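Local atomic coordinates of meta cleavage compound hydrolase (Janthinobacterium, PDB entry 1J1I), a protein that hydrolyses a carbon-carbon bond of the meta-cleavage product formed in bacterial carbazole degradation, very likely yielding anthranilate. Residues Val21-Tyr30 and His94-Met102; Tyr156-Val167 and Asp179-Ala189. One frame throughout, in Å; residues are numbered along the deposited sequence.

Contact 1 of 2, residues Val21-Tyr30 and His94-Met102; sequences VNAGGVETRY and HLHDFIKAM
Phe98 of helix 88-101 packs against the first beta hairpin of the alpha/beta-hydrolase sheet, whose strands 17-23 and 26-33 are joined by a type I' turn from Ala23 to Val26. With its CG swung trans to the backbone N (chi1 174°), Phe98 reaches from the helix across the hairpin. Its CB meets Ala23 CB at 4.1 Å; farther out, CD2 touches both Val21 CG1 and Thr28 CG2. CE2 is 3.6 Å from Val21 CG1, and CE2 and CZ reach the Tyr30 ring, Phe98 turning its edge to the Tyr30 face in an offset edge-to-face pair with planes at 72°. Met102, just past the helix, bends at chi2 and chi3 to bring SD to 4.1 Å from the centroid of the Tyr30 ring, an oblique Met-aromatic contact, while its CE lies 3.5 Å from Tyr30 CE2. Ile69 and Met71 of strand 67-71 also touch Phe98. Toward the turn the contact becomes polar. His94 NE2 donates to Thr28 OG1 at 2.8 Å, in the plane of the imidazole, and that hydroxyl in turn donates to Val26 O from above the carbonyl plane, with Ala23 N bonding the same oxygen from the opposite face. Accepting one bond and donating another, the hydroxyl is probably held in one rotation. At the turn, a water donates to Ala23 O at 2.9 Å and to Asp97 OD2 at 2.7 Å.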
loop_
_atom_site.group_PDB
_atom_site.type_symbol
_atom_site.label_atom_id
_atom_site.label_comp_id
_atom_site.label_asym_id
_atom_site.label_seq_id
_atom_site.Cartn_x
_atom_site.Cartn_y
_atom_site.Cartn_z
ATOM N N VAL A 21 24.202 -16.498 17.364
ATOM C CA VAL A 21 23.468 -17.576 18.009
ATOM C C VAL A 21 23.641 -18.870 17.219
ATOM O O VAL A 21 23.820 -18.843 16.006
ATOM C CB VAL A 21 21.952 -17.236 18.100
ATOM C CG1 VAL A 21 21.344 -17.147 16.701
ATOM C CG2 VAL A 21 21.224 -18.282 18.931
ATOM N N ASN A 22 23.595 -20.002 17.909
ATOM C CA ASN A 22 23.722 -21.288 17.235
ATOM C C ASN A 22 22.338 -21.706 16.730
ATOM O O ASN A 22 21.469 -22.082 17.518
ATOM C CB ASN A 22 24.265 -22.341 18.205
ATOM C CG ASN A 22 24.622 -23.643 17.513
ATOM O OD1 ASN A 22 23.933 -24.076 16.594
ATOM N ND2 ASN A 22 25.699 -24.282 17.967
ATOM N N ALA A 23 22.128 -21.632 15.419
ATOM C CA ALA A 23 20.835 -22.010 14.852
ATOM C C ALA A 23 20.871 -23.442 14.338
ATOM O O ALA A 23 21.179 -23.691 13.173
ATOM C CB ALA A 23 20.437 -21.039 13.722
ATOM N N GLY A 24 20.569 -24.381 15.233
ATOM C CA GLY A 24 20.561 -25.785 14.872
ATOM C C GLY A 24 21.861 -26.299 14.278
ATOM O O GLY A 24 21.846 -27.191 13.435
ATOM N N GLY A 25 22.985 -25.737 14.707
ATOM C CA GLY A 25 24.262 -26.186 14.184
ATOM C C GLY A 25 24.949 -25.160 13.311
ATOM O O GLY A 25 26.140 -25.280 13.030
ATOM N N VAL A 26 24.205 -24.151 12.874
ATOM C CA VAL A 26 24.778 -23.100 12.040
ATOM C C VAL A 26 24.878 -21.795 12.833
ATOM O O VAL A 26 23.856 -21.184 13.156
ATOM C CB VAL A 26 23.917 -22.853 10.767
ATOM C CG1 VAL A 26 24.540 -21.740 9.917
ATOM C CG2 VAL A 26 23.815 -24.137 9.947
ATOM N N GLU A 27 26.099 -21.378 13.169
ATOM C CA GLU A 27 26.280 -20.126 13.901
ATOM C C GLU A 27 25.693 -19.053 12.998
ATOM O O GLU A 27 25.991 -19.013 11.804
ATOM C CB GLU A 27 27.761 -19.811 14.154
ATOM C CG GLU A 27 28.270 -20.058 15.581
ATOM C CD GLU A 27 27.223 -19.815 16.663
ATOM O OE1 GLU A 27 26.503 -20.771 16.989
ATOM O OE2 GLU A 27 27.117 -18.680 17.180
ATOM N N THR A 28 24.876 -18.177 13.574
ATOM C CA THR A 28 24.208 -17.145 12.795
ATOM C C THR A 28 24.392 -15.756 13.381
ATOM O O THR A 28 24.309 -15.566 14.593
ATOM C CB THR A 28 22.700 -17.461 12.702
ATOM O OG1 THR A 28 22.531 -18.808 12.246
ATOM C CG2 THR A 28 22.001 -16.512 11.735
ATOM N N ARG A 29 24.646 -14.789 12.508
ATOM C CA ARG A 29 24.839 -13.408 12.921
ATOM C C ARG A 29 23.585 -12.592 12.668
ATOM O O ARG A 29 22.961 -12.707 11.611
ATOM C CB ARG A 29 26.001 -12.784 12.143
ATOM C CG ARG A 29 26.219 -11.298 12.413
ATOM C CD ARG A 29 25.953 -10.474 11.165
ATOM N NE ARG A 29 26.463 -9.112 11.295
ATOM C CZ ARG A 29 26.601 -8.268 10.279
ATOM N NH1 ARG A 29 26.263 -8.641 9.051
ATOM N NH2 ARG A 29 27.090 -7.053 10.489
ATOM N N TYR A 30 23.212 -11.771 13.642
ATOM C CA TYR A 30 22.054 -10.912 13.484
ATOM C C TYR A 30 22.279 -9.556 14.130
ATOM O O TYR A 30 23.187 -9.382 14.943
ATOM C CB TYR A 30 20.784 -11.561 14.062
ATOM C CG TYR A 30 20.789 -11.862 15.549
ATOM C CD1 TYR A 30 21.438 -12.991 16.056
ATOM C CD2 TYR A 30 20.080 -11.055 16.445
ATOM C CE1 TYR A 30 21.374 -13.316 17.420
ATOM C CE2 TYR A 30 20.012 -11.367 17.806
ATOM C CZ TYR A 30 20.658 -12.502 18.284
ATOM O OH TYR A 30 20.571 -12.827 19.622
ATOM N N HIS A 94 17.273 -23.223 7.713
ATOM C CA HIS A 94 18.111 -22.360 8.532
ATOM C C HIS A 94 17.281 -21.289 9.233
ATOM O O HIS A 94 17.432 -21.072 10.434
ATOM C CB HIS A 94 19.204 -21.685 7.693
ATOM C CG HIS A 94 19.963 -20.634 8.442
ATOM N ND1 HIS A 94 19.902 -19.297 8.115
ATOM C CD2 HIS A 94 20.773 -20.718 9.525
ATOM C CE1 HIS A 94 20.641 -18.603 8.962
ATOM N NE2 HIS A 94 21.181 -19.443 9.830
ATOM N N LEU A 95 16.413 -20.618 8.482
ATOM C CA LEU A 95 15.573 -19.576 9.061
ATOM C C LEU A 95 14.690 -20.189 10.146
ATOM O O LEU A 95 14.476 -19.589 11.202
ATOM C CB LEU A 95 14.723 -18.911 7.974
ATOM C CG LEU A 95 13.698 -17.861 8.420
ATOM C CD1 LEU A 95 14.389 -16.786 9.254
ATOM C CD2 LEU A 95 13.038 -17.233 7.186
ATOM N N HIS A 96 14.183 -21.389 9.886
ATOM C CA HIS A 96 13.353 -22.092 10.859
ATOM C C HIS A 96 14.144 -22.313 12.149
ATOM O O HIS A 96 13.652 -22.039 13.246
ATOM C CB HIS A 96 12.893 -23.440 10.281
ATOM C CG HIS A 96 12.440 -24.429 11.316
ATOM N ND1 HIS A 96 13.322 -25.176 12.065
ATOM C CD2 HIS A 96 11.199 -24.796 11.719
ATOM C CE1 HIS A 96 12.645 -25.965 12.883
ATOM N NE2 HIS A 96 11.355 -25.754 12.693
ATOM N N ASP A 97 15.374 -22.800 12.005
ATOM C CA ASP A 97 16.235 -23.070 13.149
ATOM C C ASP A 97 16.610 -21.788 13.897
ATOM O O ASP A 97 16.669 -21.776 15.128
ATOM C CB ASP A 97 17.503 -23.823 12.701
ATOM C CG ASP A 97 17.199 -25.209 12.126
ATOM O OD1 ASP A 97 16.073 -25.711 12.308
ATOM O OD2 ASP A 97 18.092 -25.811 11.497
ATOM N N PHE A 98 16.853 -20.706 13.161
ATOM C CA PHE A 98 17.196 -19.433 13.788
ATOM C C PHE A 98 16.031 -18.959 14.651
ATOM O O PHE A 98 16.219 -18.564 15.798
ATOM C CB PHE A 98 17.514 -18.376 12.729
ATOM C CG PHE A 98 17.749 -16.999 13.295
ATOM C CD1 PHE A 98 16.756 -16.027 13.225
ATOM C CD2 PHE A 98 18.964 -16.675 13.898
ATOM C CE1 PHE A 98 16.962 -14.745 13.744
ATOM C CE2 PHE A 98 19.186 -15.398 14.425
ATOM C CZ PHE A 98 18.179 -14.426 14.345
ATOM N N ILE A 99 14.828 -18.999 14.092
ATOM C CA ILE A 99 13.647 -18.580 14.835
ATOM C C ILE A 99 13.518 -19.383 16.130
ATOM O O ILE A 99 13.342 -18.812 17.206
ATOM C CB ILE A 99 12.374 -18.735 13.971
ATOM C CG1 ILE A 99 12.398 -17.690 12.847
ATOM C CG2 ILE A 99 11.128 -18.551 14.819
ATOM C CD1 ILE A 99 11.315 -17.869 11.812
ATOM N N LYS A 100 13.625 -20.705 16.025
ATOM C CA LYS A 100 13.524 -21.576 17.195
ATOM C C LYS A 100 14.635 -21.288 18.211
ATOM O O LYS A 100 14.390 -21.261 19.415
ATOM C CB LYS A 100 13.603 -23.045 16.768
ATOM C CG LYS A 100 12.536 -23.467 15.772
ATOM C CD LYS A 100 11.140 -23.303 16.341
ATOM C CE LYS A 100 10.888 -24.264 17.489
ATOM N NZ LYS A 100 11.043 -25.680 17.062
ATOM N N ALA A 101 15.854 -21.081 17.717
ATOM C CA ALA A 101 17.002 -20.807 18.576
ATOM C C ALA A 101 16.895 -19.465 19.299
ATOM O O ALA A 101 17.480 -19.281 20.373
ATOM C CB ALA A 101 18.290 -20.858 17.756
ATOM N N MET A 102 16.171 -18.520 18.706
ATOM C CA MET A 102 16.000 -17.213 19.328
ATOM C C MET A 102 15.023 -17.306 20.499
ATOM O O MET A 102 14.273 -18.272 20.625
ATOM C CB MET A 102 15.506 -16.188 18.301
ATOM C CG MET A 102 16.593 -15.705 17.344
ATOM S SD MET A 102 17.996 -14.937 18.206
ATOM C CE MET A 102 17.297 -13.344 18.620
HETATM O O HOH W 1 20.303 -24.603 10.554
#

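Contact 2 of 2, residues Tyr156-Val167 and Asp179-Ala189; sequences YDFTREGMVHLV and DAMINSRYTYA
The axes of helix segments 160-167 and 179-189 cross at 117°, 9.8 Å apart at the closest, the CA atoms of Arg160 and Tyr186 being the nearest pair. They lie after strand 131-137, consistent with the helical cap that many alpha/beta hydrolases insert there, and they mesh by knobs-into-holes: Arg160 sits among Asp179, Ile182, Asn183 and Tyr186, Met163 among Ile182, Arg185, Tyr186 and Ala189, and Ile182 among Arg160, Met163, Val164 and Val167. Arg160 runs extended from CG to NE and grips one oxygen side-on: NE and NH2 both donate to Asn183 OD1, at 2.7 and 2.9 Å, NE nearly in line with the C=O. Ile182 CG2 lies over one guanidinium face, and NH2 adds a long, weak salt bridge to Asp179 OD2. With Arg160 cut back to an alanine, Asn183 OD1 would probably lose both donors, Asp179 this cation and Ile182 CG2 its flat cover. Nearer the backbone, Arg160 CB stands over the Tyr186 face in a CH-pi contact, 4.3 Å from the centroid. Tyr186 OH donates to Phe158 O at 3.1 Å, from above the carbonyl plane, just ahead of the N-cap Thr159. Val167 CG2 meets Ile182 CD1 at 3.6 Å. Met163 and Ile182 thus supply apolar packing and Arg160 brings charge, whereas Ala189 O is buried at the Phe158 ring edge with no hydrogen-bond partner in the model.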
loop_
_atom_site.group_PDB
_atom_site.type_symbol
_atom_site.label_atom_id
_atom_site.label_comp_id
_atom_site.label_asym_id
_atom_site.label_seq_id
_atom_site.Cartn_x
_atom_site.Cartn_y
_atom_site.Cartn_z
ATOM N N TYR A 156 28.211 -10.220 -12.259
ATOM C CA TYR A 156 29.141 -9.478 -11.356
ATOM C C TYR A 156 30.557 -10.025 -11.497
ATOM O O TYR A 156 30.775 -11.233 -11.393
ATOM C CB TYR A 156 28.692 -9.610 -9.898
ATOM C CG TYR A 156 29.524 -8.797 -8.930
ATOM C CD1 TYR A 156 29.915 -9.328 -7.698
ATOM C CD2 TYR A 156 29.924 -7.497 -9.244
ATOM C CE1 TYR A 156 30.685 -8.589 -6.810
ATOM C CE2 TYR A 156 30.692 -6.749 -8.360
ATOM C CZ TYR A 156 31.070 -7.299 -7.146
ATOM O OH TYR A 156 31.845 -6.566 -6.279
ATOM N N ASP A 157 31.516 -9.129 -11.718
ATOM C CA ASP A 157 32.918 -9.510 -11.887
ATOM C C ASP A 157 33.763 -9.291 -10.631
ATOM O O ASP A 157 34.985 -9.424 -10.667
ATOM C CB ASP A 157 33.530 -8.727 -13.051
ATOM C CG ASP A 157 33.374 -7.228 -12.887
ATOM O OD1 ASP A 157 33.627 -6.723 -11.774
ATOM O OD2 ASP A 157 33.005 -6.553 -13.871
ATOM N N PHE A 158 33.108 -8.950 -9.527
ATOM C CA PHE A 158 33.779 -8.713 -8.251
ATOM C C PHE A 158 34.803 -7.581 -8.227
ATOM O O PHE A 158 35.882 -7.717 -7.649
ATOM C CB PHE A 158 34.426 -10.004 -7.742
ATOM C CG PHE A 158 33.434 -11.056 -7.345
ATOM C CD1 PHE A 158 32.777 -11.813 -8.310
ATOM C CD2 PHE A 158 33.128 -11.268 -6.004
ATOM C CE1 PHE A 158 31.832 -12.767 -7.947
ATOM C CE2 PHE A 158 32.184 -12.219 -5.630
ATOM C CZ PHE A 158 31.534 -12.970 -6.604
ATOM N N THR A 159 34.454 -6.465 -8.856
ATOM C CA THR A 159 35.309 -5.286 -8.874
ATOM C C THR A 159 34.483 -4.202 -8.195
ATOM O O THR A 159 33.254 -4.290 -8.171
ATOM C CB THR A 159 35.640 -4.833 -10.314
ATOM O OG1 THR A 159 34.425 -4.537 -11.016
ATOM C CG2 THR A 159 36.409 -5.920 -11.056
ATOM N N ARG A 160 35.134 -3.189 -7.633
ATOM C CA ARG A 160 34.383 -2.131 -6.974
ATOM C C ARG A 160 33.457 -1.468 -7.985
ATOM O O ARG A 160 32.298 -1.184 -7.685
ATOM C CB ARG A 160 35.310 -1.079 -6.367
ATOM C CG ARG A 160 34.548 -0.039 -5.560
ATOM C CD ARG A 160 35.459 1.007 -4.955
ATOM N NE ARG A 160 34.732 1.889 -4.046
ATOM C CZ ARG A 160 33.721 2.675 -4.407
ATOM N NH1 ARG A 160 33.307 2.698 -5.668
ATOM N NH2 ARG A 160 33.123 3.438 -3.503
ATOM N N GLU A 161 33.974 -1.224 -9.186
ATOM C CA GLU A 161 33.178 -0.607 -10.238
ATOM C C GLU A 161 32.021 -1.504 -10.664
ATOM O O GLU A 161 30.945 -1.017 -11.005
ATOM C CB GLU A 161 34.053 -0.277 -11.448
ATOM C CG GLU A 161 34.613 1.132 -11.416
ATOM C CD GLU A 161 33.516 2.179 -11.343
ATOM O OE1 GLU A 161 32.644 2.189 -12.237
ATOM O OE2 GLU A 161 33.526 2.990 -10.392
ATOM N N GLY A 162 32.246 -2.812 -10.645
ATOM C CA GLY A 162 31.193 -3.736 -11.018
ATOM C C GLY A 162 30.055 -3.638 -10.021
ATOM O O GLY A 162 28.887 -3.782 -10.380
ATOM N N MET A 163 30.405 -3.386 -8.763
ATOM C CA MET A 163 29.426 -3.257 -7.691
ATOM C C MET A 163 28.630 -1.967 -7.869
ATOM O O MET A 163 27.432 -1.924 -7.591
ATOM C CB MET A 163 30.130 -3.248 -6.331
ATOM C CG MET A 163 29.186 -3.299 -5.139
ATOM S SD MET A 163 28.115 -4.755 -5.176
ATOM C CE MET A 163 29.233 -6.027 -4.549
ATOM N N VAL A 164 29.302 -0.914 -8.325
ATOM C CA VAL A 164 28.639 0.364 -8.549
ATOM C C VAL A 164 27.607 0.200 -9.656
ATOM O O VAL A 164 26.470 0.659 -9.532
ATOM C CB VAL A 164 29.640 1.463 -8.966
ATOM C CG1 VAL A 164 28.883 2.711 -9.402
ATOM C CG2 VAL A 164 30.561 1.799 -7.804
ATOM N N HIS A 165 28.010 -0.457 -10.742
ATOM C CA HIS A 165 27.110 -0.682 -11.866
ATOM C C HIS A 165 25.914 -1.523 -11.446
ATOM O O HIS A 165 24.794 -1.272 -11.880
ATOM C CB HIS A 165 27.841 -1.377 -13.019
ATOM C CG HIS A 165 28.752 -0.473 -13.794
ATOM N ND1 HIS A 165 28.309 0.677 -14.412
ATOM C CD2 HIS A 165 30.076 -0.561 -14.066
ATOM C CE1 HIS A 165 29.320 1.257 -15.033
ATOM N NE2 HIS A 165 30.403 0.528 -14.839
ATOM N N LEU A 166 26.153 -2.520 -10.601
ATOM C CA LEU A 166 25.079 -3.391 -10.137
ATOM C C LEU A 166 24.043 -2.613 -9.330
ATOM O O LEU A 166 22.844 -2.727 -9.576
ATOM C CB LEU A 166 25.656 -4.541 -9.295
ATOM C CG LEU A 166 24.718 -5.599 -8.695
ATOM C CD1 LEU A 166 23.960 -5.023 -7.508
ATOM C CD2 LEU A 166 23.763 -6.102 -9.766
ATOM N N VAL A 167 24.504 -1.820 -8.368
ATOM C CA VAL A 167 23.590 -1.042 -7.540
ATOM C C VAL A 167 22.773 -0.061 -8.377
ATOM O O VAL A 167 21.564 0.060 -8.187
ATOM C CB VAL A 167 24.345 -0.278 -6.433
ATOM C CG1 VAL A 167 23.379 0.596 -5.647
ATOM C CG2 VAL A 167 25.034 -1.272 -5.501
ATOM N N ASP A 179 29.260 5.904 -1.639
ATOM C CA ASP A 179 30.542 5.208 -1.557
ATOM C C ASP A 179 30.695 4.301 -0.336
ATOM O O ASP A 179 31.106 3.146 -0.461
ATOM C CB ASP A 179 31.687 6.221 -1.584
ATOM C CG ASP A 179 31.930 6.783 -2.967
ATOM O OD1 ASP A 179 32.713 7.749 -3.085
ATOM O OD2 ASP A 179 31.346 6.254 -3.936
ATOM N N ALA A 180 30.373 4.827 0.840
ATOM C CA ALA A 180 30.479 4.056 2.072
ATOM C C ALA A 180 29.695 2.754 1.950
ATOM O O ALA A 180 30.182 1.685 2.320
ATOM C CB ALA A 180 29.956 4.873 3.244
ATOM N N MET A 181 28.478 2.854 1.425
ATOM C CA MET A 181 27.619 1.689 1.251
ATOM C C MET A 181 28.213 0.735 0.219
ATOM O O MET A 181 28.153 -0.484 0.381
ATOM C CB MET A 181 26.214 2.135 0.831
ATOM C CG MET A 181 25.244 0.994 0.580
ATOM S SD MET A 181 25.365 0.338 -1.092
ATOM C CE MET A 181 23.703 0.647 -1.695
ATOM N N ILE A 182 28.791 1.294 -0.839
ATOM C CA ILE A 182 29.410 0.487 -1.881
ATOM C C ILE A 182 30.624 -0.259 -1.323
ATOM O O ILE A 182 30.779 -1.462 -1.546
ATOM C CB ILE A 182 29.871 1.361 -3.074
ATOM C CG1 ILE A 182 28.653 1.903 -3.824
ATOM C CG2 ILE A 182 30.752 0.542 -4.018
ATOM C CD1 ILE A 182 27.813 0.824 -4.497
ATOM N N ASN A 183 31.479 0.454 -0.594
ATOM C CA ASN A 183 32.679 -0.157 -0.021
ATOM C C ASN A 183 32.330 -1.277 0.948
ATOM O O ASN A 183 32.960 -2.332 0.938
ATOM C CB ASN A 183 33.529 0.889 0.708
ATOM C CG ASN A 183 33.948 2.033 -0.193
ATOM O OD1 ASN A 183 34.221 1.838 -1.377
ATOM N ND2 ASN A 183 34.013 3.234 0.368
ATOM N N SER A 184 31.328 -1.041 1.788
ATOM C CA SER A 184 30.902 -2.036 2.763
ATOM C C SER A 184 30.437 -3.314 2.066
ATOM O O SER A 184 30.862 -4.414 2.424
ATOM C CB SER A 184 29.776 -1.469 3.631
ATOM O OG SER A 184 29.394 -2.384 4.642
ATOM N N ARG A 185 29.570 -3.168 1.066
ATOM C CA ARG A 185 29.061 -4.322 0.329
ATOM C C ARG A 185 30.177 -5.023 -0.435
ATOM O O ARG A 185 30.227 -6.250 -0.493
ATOM C CB ARG A 185 27.950 -3.900 -0.646
ATOM C CG ARG A 185 27.504 -5.017 -1.590
ATOM C CD ARG A 185 26.384 -4.573 -2.528
ATOM N NE ARG A 185 25.065 -4.698 -1.920
ATOM C CZ ARG A 185 24.175 -5.636 -2.239
ATOM N NH1 ARG A 185 24.453 -6.541 -3.167
ATOM N NH2 ARG A 185 23.006 -5.671 -1.619
ATOM N N TYR A 186 31.071 -4.238 -1.026
ATOM C CA TYR A 186 32.183 -4.803 -1.779
ATOM C C TYR A 186 33.101 -5.601 -0.854
ATOM O O TYR A 186 33.607 -6.658 -1.229
ATOM C CB TYR A 186 32.984 -3.692 -2.464
ATOM C CG TYR A 186 34.107 -4.217 -3.326
ATOM C CD1 TYR A 186 33.848 -5.096 -4.375
ATOM C CD2 TYR A 186 35.431 -3.853 -3.084
ATOM C CE1 TYR A 186 34.872 -5.604 -5.159
ATOM C CE2 TYR A 186 36.468 -4.357 -3.867
ATOM C CZ TYR A 186 36.178 -5.233 -4.903
ATOM O OH TYR A 186 37.190 -5.744 -5.683
ATOM N N THR A 187 33.312 -5.089 0.355
ATOM C CA THR A 187 34.160 -5.764 1.329
ATOM C C THR A 187 33.588 -7.141 1.667
ATOM O O THR A 187 34.329 -8.124 1.735
ATOM C CB THR A 187 34.303 -4.932 2.622
ATOM O OG1 THR A 187 35.001 -3.713 2.332
ATOM C CG2 THR A 187 35.076 -5.711 3.678
ATOM N N TYR A 188 32.273 -7.214 1.871
ATOM C CA TYR A 188 31.632 -8.490 2.181
ATOM C C TYR A 188 31.689 -9.442 0.991
ATOM O O TYR A 188 31.893 -10.645 1.156
ATOM C CB TYR A 188 30.163 -8.290 2.572
ATOM C CG TYR A 188 29.935 -7.825 3.991
ATOM C CD1 TYR A 188 29.459 -6.541 4.258
ATOM C CD2 TYR A 188 30.161 -8.680 5.068
ATOM C CE1 TYR A 188 29.208 -6.122 5.565
ATOM C CE2 TYR A 188 29.914 -8.273 6.377
ATOM C CZ TYR A 188 29.436 -6.994 6.618
ATOM O OH TYR A 188 29.181 -6.590 7.909
ATOM N N ALA A 189 31.514 -8.898 -0.208
ATOM C CA ALA A 189 31.514 -9.699 -1.428
ATOM C C ALA A 189 32.883 -10.250 -1.809
ATOM O O ALA A 189 32.977 -11.262 -2.509
ATOM C CB ALA A 189 30.953 -8.876 -2.586
#

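The two contacts belong to different parts of the fold. Contact 1 joins helix 88-101 to the edge hairpin of the central sheet, away from the annotated active site; contact 2 pairs two helices of the probable cap, where Arg185 comes to about 8 Å from Ser114, probably the active-site serine, side chain to side chain. Both are partly buried, and they share no helix or strand. Aromatic and sulfur packing dominates in contact 1, with a histidine-to-hydroxyl bond and a water at its turn end; contact 2 combines apolar and arginine knobs with an arginine-amide grip and a weak salt bridge. Their centres lie 28 Å apart, yet Arg29 and Tyr188 meet through a weak hydrogen bond.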